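Local atomic coordinates of beta-phosphoglucomutase (Clostridium difficile, PDB entry 4GIB), a protein that probably interconverts beta-D-glucose 1-phosphate and beta-D-glucose 6-phosphate, using magnesium as cofactor. Residues A[119-122]-A[123-127]; A[146-149]-A[150-153]. All blocks are in the same frame, centred on the assembly; numbering follows the deposited sequence.

How the contacts relate
The two contacts show how one helix starts and another stops in the same core. Contact 1 is the opening of helix 121-130 and contact 2 the close of helix 144-151; strand 134-137 lies between them in the chain. Each has a buried aliphatic flank and a more exposed, mostly polar flank, and neither is purely core or surface. Their centres are about 15 Å apart, yet they touch where Leu125 CD1 packs 3.8 Å from Ile153 CD1. The chemistry differs: between its segments contact 1 is joined by main-chain hydrogen bonds alone, whereas contact 2 adds a histidine ring bound to a carbonyl and a glycine-based helix stop.

Contact 1: residues A[119-122]-A[123-127]; sequences PGIE and SLLID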
loop_
_atom_site.group_PDB
_atom_site.type_symbol
_atom_site.label_atom_id
_atom_site.label_comp_id
_atom_site.label_asym_id
_atom_site.label_seq_id
_atom_site.Cartn_x
_atom_site.Cartn_y
_atom_site.Cartn_z
ATOM N N PRO A 119 4.091 -11.804 9.196
ATOM C CA PRO A 119 3.491 -12.637 10.249
ATOM C C PRO A 119 2.050 -12.248 10.567
ATOM O O PRO A 119 1.754 -11.058 10.693
ATOM C CB PRO A 119 4.376 -12.352 11.469
ATOM C CG PRO A 119 5.665 -11.879 10.918
ATOM C CD PRO A 119 5.373 -11.215 9.618
ATOM N N GLY A 120 1.168 -13.245 10.686
ATOM C CA GLY A 120 -0.242 -13.024 11.003
ATOM C C GLY A 120 -1.163 -12.703 9.832
ATOM O O GLY A 120 -2.375 -12.766 9.972
ATOM N N ILE A 121 -0.612 -12.391 8.666
ATOM C CA ILE A 121 -1.443 -12.000 7.511
ATOM C C ILE A 121 -2.240 -13.156 6.922
ATOM O O ILE A 121 -3.441 -13.021 6.705
ATOM C CB ILE A 121 -0.609 -11.328 6.428
ATOM C CG1 ILE A 121 -0.002 -10.045 6.978
ATOM C CG2 ILE A 121 -1.474 -10.996 5.177
ATOM C CD1 ILE A 121 -1.052 -8.986 7.376
ATOM N N GLU A 122 -1.587 -14.287 6.654
ATOM C CA GLU A 122 -2.310 -15.458 6.143
ATOM C C GLU A 122 -3.470 -15.842 7.033
ATOM O O GLU A 122 -4.555 -16.134 6.548
ATOM C CB GLU A 122 -1.420 -16.687 6.019
ATOM C CG GLU A 122 -0.697 -16.816 4.740
ATOM C CD GLU A 122 -0.094 -18.200 4.593
ATOM O OE1 GLU A 122 0.774 -18.566 5.423
ATOM O OE2 GLU A 122 -0.489 -18.917 3.639
ATOM N N SER A 123 -3.226 -15.881 8.335
ATOM C CA SER A 123 -4.270 -16.259 9.298
ATOM C C SER A 123 -5.412 -15.251 9.243
ATOM O O SER A 123 -6.584 -15.626 9.293
ATOM C CB SER A 123 -3.690 -16.355 10.704
ATOM O OG SER A 123 -4.713 -16.514 11.659
ATOM N N LEU A 124 -5.078 -13.972 9.122
ATOM C CA LEU A 124 -6.111 -12.944 9.005
ATOM C C LEU A 124 -6.886 -13.170 7.719
ATOM O O LEU A 124 -8.113 -13.228 7.733
ATOM C CB LEU A 124 -5.523 -11.527 9.003
ATOM C CG LEU A 124 -6.570 -10.400 9.011
ATOM C CD1 LEU A 124 -7.439 -10.483 10.282
ATOM C CD2 LEU A 124 -5.933 -9.040 8.904
ATOM N N LEU A 125 -6.177 -13.306 6.609
ATOM C CA LEU A 125 -6.835 -13.512 5.306
ATOM C C LEU A 125 -7.847 -14.661 5.374
ATOM O O LEU A 125 -8.965 -14.525 4.898
ATOM C CB LEU A 125 -5.807 -13.738 4.196
ATOM C CG LEU A 125 -4.918 -12.537 3.832
ATOM C CD1 LEU A 125 -3.846 -12.953 2.838
ATOM C CD2 LEU A 125 -5.731 -11.350 3.285
ATOM N N ILE A 126 -7.464 -15.778 5.989
ATOM C CA ILE A 126 -8.380 -16.909 6.161
ATOM C C ILE A 126 -9.635 -16.537 6.968
ATOM O O ILE A 126 -10.757 -16.737 6.495
ATOM C CB ILE A 126 -7.693 -18.080 6.877
ATOM C CG1 ILE A 126 -6.561 -18.638 6.003
ATOM C CG2 ILE A 126 -8.701 -19.149 7.218
ATOM C CD1 ILE A 126 -6.976 -18.944 4.628
ATOM N N ASP A 127 -9.442 -16.002 8.176
ATOM C CA ASP A 127 -10.570 -15.605 9.034
ATOM C C ASP A 127 -11.522 -14.589 8.386
ATOM O O ASP A 127 -12.727 -14.654 8.604
ATOM C CB ASP A 127 -10.075 -15.056 10.383
ATOM C CG ASP A 127 -9.461 -16.132 11.267
ATOM O OD1 ASP A 127 -9.737 -17.334 11.046
ATOM O OD2 ASP A 127 -8.708 -15.776 12.195
#
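The shortest hydrogen bond here runs from Leu125 N to Ile121 O, at 2.8 Å and nearly straight, with 174° at the hydrogen. It is flanked by two others of the same i to i+4 kind: Leu124 N reaches Gly120 O at 3.1 Å, and Ile126 N reaches Glu122 O at 3.0 Å. Gly120 is the N-cap residue, and its backbone carbonyl is already engaged in the first turn.

The side chains build on this frame. In Leu125, CG stands opposite the carbonyl carbon (chi1 -68°), which brings it back over the preceding turn, 3.3 Å from Ile121 O. Leu125 CD1 then meets the CG2 branch of Ile121 at 3.9 Å, the two side chains passing each other at a slant. In Ile121 it is this branch that lies anti to the backbone N, while CG1 sits beside that N. Ile126 uses its longer branch in a similar way, CG1 lying 3.3 Å from Glu122 O. In Leu124 it is CB that comes close, 3.4 Å from Ile121 O, while the side chain goes to partners elsewhere in the fold.

Burial sorts these residues by flank. Leu124 and Leu125 both touch Phe31 of strand 28-31, and Leu124 also meets Phe234 and Ile237 of helix 234-247. Glu122 and Ser123 lie on the exposed side, with Ile126, which touches Lys156, as an apolar exception among them. This division is that of a largely amphipathic helix laid against the parallel sheet of the Rossmann-like core of the HAD superfamily.

Contact 2: residues A[146-149]-A[150-153]; sequences NVLN and HLGI
From Asn146 to Ile153 the chain completes helix 144-151 and leaves it through a Schellman motif, a local helix end within the beta-alpha-beta unit of strand 134-137, this helix and strand 159-160. Gly152, with its phi of 89°, is the C-prime residue that turns the chain out of the helix. Beyond it Ile153 N reaches back to Leu148 O at 3.1 Å, the bond that closes the motif; Gly152 N makes a weak bond to the same oxygen.

One turn earlier, Asn146 O is gripped twice by His150. His150 N donates to Asn146 O at 3.2 Å and His150 ND1 at 2.8 Å, the two arriving from opposite faces of the carbonyl plane. With CG opposite the carbonyl carbon (chi1 -80°), the His150 ring turns back along the helix toward Asn146. The oxygen lies close to the plane of the imidazole, so this bond fixes the ring's rotation. Beside it, Asn146 OD1 approaches His150 CE1 to 2.9 Å, the amide and ring planes being 69° apart. Asp110 holds the other end of that amide by a hydrogen bond to ND2.

The buried flank faces helix 33-37: Val147 and Leu148 touch Leu33, a predicted substrate-binding residue, while Leu151 and Ile153 rest on Ile37. Val147 and Leu151 lie side by side, and CD1 of Leu151 stands 4.1 Å from both Val147 CG1 and Leu148 CD2.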
loop_
_atom_site.group_PDB
_atom_site.type_symbol
_atom_site.label_atom_id
_atom_site.label_comp_id
_atom_site.label_asym_id
_atom_site.label_seq_id
_atom_site.Cartn_x
_atom_site.Cartn_y
_atom_site.Cartn_z
ATOM N N ASN A 146 2.043 -9.227 -9.669
ATOM C CA ASN A 146 3.262 -10.032 -9.701
ATOM C C ASN A 146 3.691 -10.427 -8.272
ATOM O O ASN A 146 4.034 -11.576 -8.008
ATOM C CB ASN A 146 4.391 -9.262 -10.424
ATOM C CG ASN A 146 5.630 -10.136 -10.706
ATOM O OD1 ASN A 146 5.531 -11.358 -10.808
ATOM N ND2 ASN A 146 6.790 -9.497 -10.853
ATOM N N VAL A 147 3.634 -9.483 -7.341
ATOM C CA VAL A 147 4.052 -9.764 -5.969
ATOM C C VAL A 147 3.132 -10.773 -5.261
ATOM O O VAL A 147 3.618 -11.709 -4.624
ATOM C CB VAL A 147 4.152 -8.484 -5.136
ATOM C CG1 VAL A 147 4.513 -8.825 -3.682
ATOM C CG2 VAL A 147 5.170 -7.536 -5.745
ATOM N N LEU A 148 1.819 -10.584 -5.362
ATOM C CA LEU A 148 0.868 -11.534 -4.755
ATOM C C LEU A 148 1.024 -12.952 -5.300
ATOM O O LEU A 148 0.823 -13.925 -4.561
ATOM C CB LEU A 148 -0.581 -11.099 -4.963
ATOM C CG LEU A 148 -1.005 -9.788 -4.322
ATOM C CD1 LEU A 148 -2.466 -9.541 -4.626
ATOM C CD2 LEU A 148 -0.733 -9.794 -2.837
ATOM N N ASN A 149 1.343 -13.079 -6.586
ATOM C CA ASN A 149 1.537 -14.408 -7.178
ATOM C C ASN A 149 2.793 -15.103 -6.627
ATOM O O ASN A 149 2.780 -16.301 -6.407
ATOM C CB ASN A 149 1.505 -14.356 -8.707
ATOM C CG ASN A 149 0.059 -14.298 -9.256
ATOM O OD1 ASN A 149 -0.379 -13.269 -9.761
ATOM N ND2 ASN A 149 -0.688 -15.401 -9.109
ATOM N N HIS A 150 3.855 -14.336 -6.398
ATOM C CA HIS A 150 5.087 -14.849 -5.757
ATOM C C HIS A 150 4.861 -15.246 -4.288
ATOM O O HIS A 150 5.467 -16.201 -3.787
ATOM C CB HIS A 150 6.186 -13.798 -5.828
ATOM C CG HIS A 150 6.874 -13.749 -7.147
ATOM N ND1 HIS A 150 6.433 -12.965 -8.190
ATOM C CD2 HIS A 150 7.960 -14.416 -7.606
ATOM C CE1 HIS A 150 7.247 -13.119 -9.223
ATOM N NE2 HIS A 150 8.172 -14.004 -8.898
ATOM N N LEU A 151 4.011 -14.480 -3.598
ATOM C CA LEU A 151 3.644 -14.791 -2.231
ATOM C C LEU A 151 2.750 -16.030 -2.237
ATOM O O LEU A 151 2.722 -16.787 -1.269
ATOM C CB LEU A 151 2.883 -13.643 -1.605
ATOM C CG LEU A 151 3.619 -12.330 -1.396
ATOM C CD1 LEU A 151 2.612 -11.247 -1.050
ATOM C CD2 LEU A 151 4.704 -12.489 -0.323
ATOM N N GLY A 152 2.028 -16.222 -3.339
ATOM C CA GLY A 152 1.128 -17.379 -3.520
ATOM C C GLY A 152 -0.296 -17.170 -3.014
ATOM O O GLY A 152 -1.053 -18.126 -2.895
ATOM N N ILE A 153 -0.665 -15.919 -2.755
ATOM C CA ILE A 153 -1.990 -15.596 -2.207
ATOM C C ILE A 153 -2.889 -14.734 -3.094
ATOM O O ILE A 153 -3.831 -14.139 -2.588
ATOM C CB ILE A 153 -1.877 -14.870 -0.834
ATOM C CG1 ILE A 153 -1.111 -13.550 -0.970
ATOM C CG2 ILE A 153 -1.240 -15.775 0.191
ATOM C CD1 ILE A 153 -0.991 -12.756 0.326
#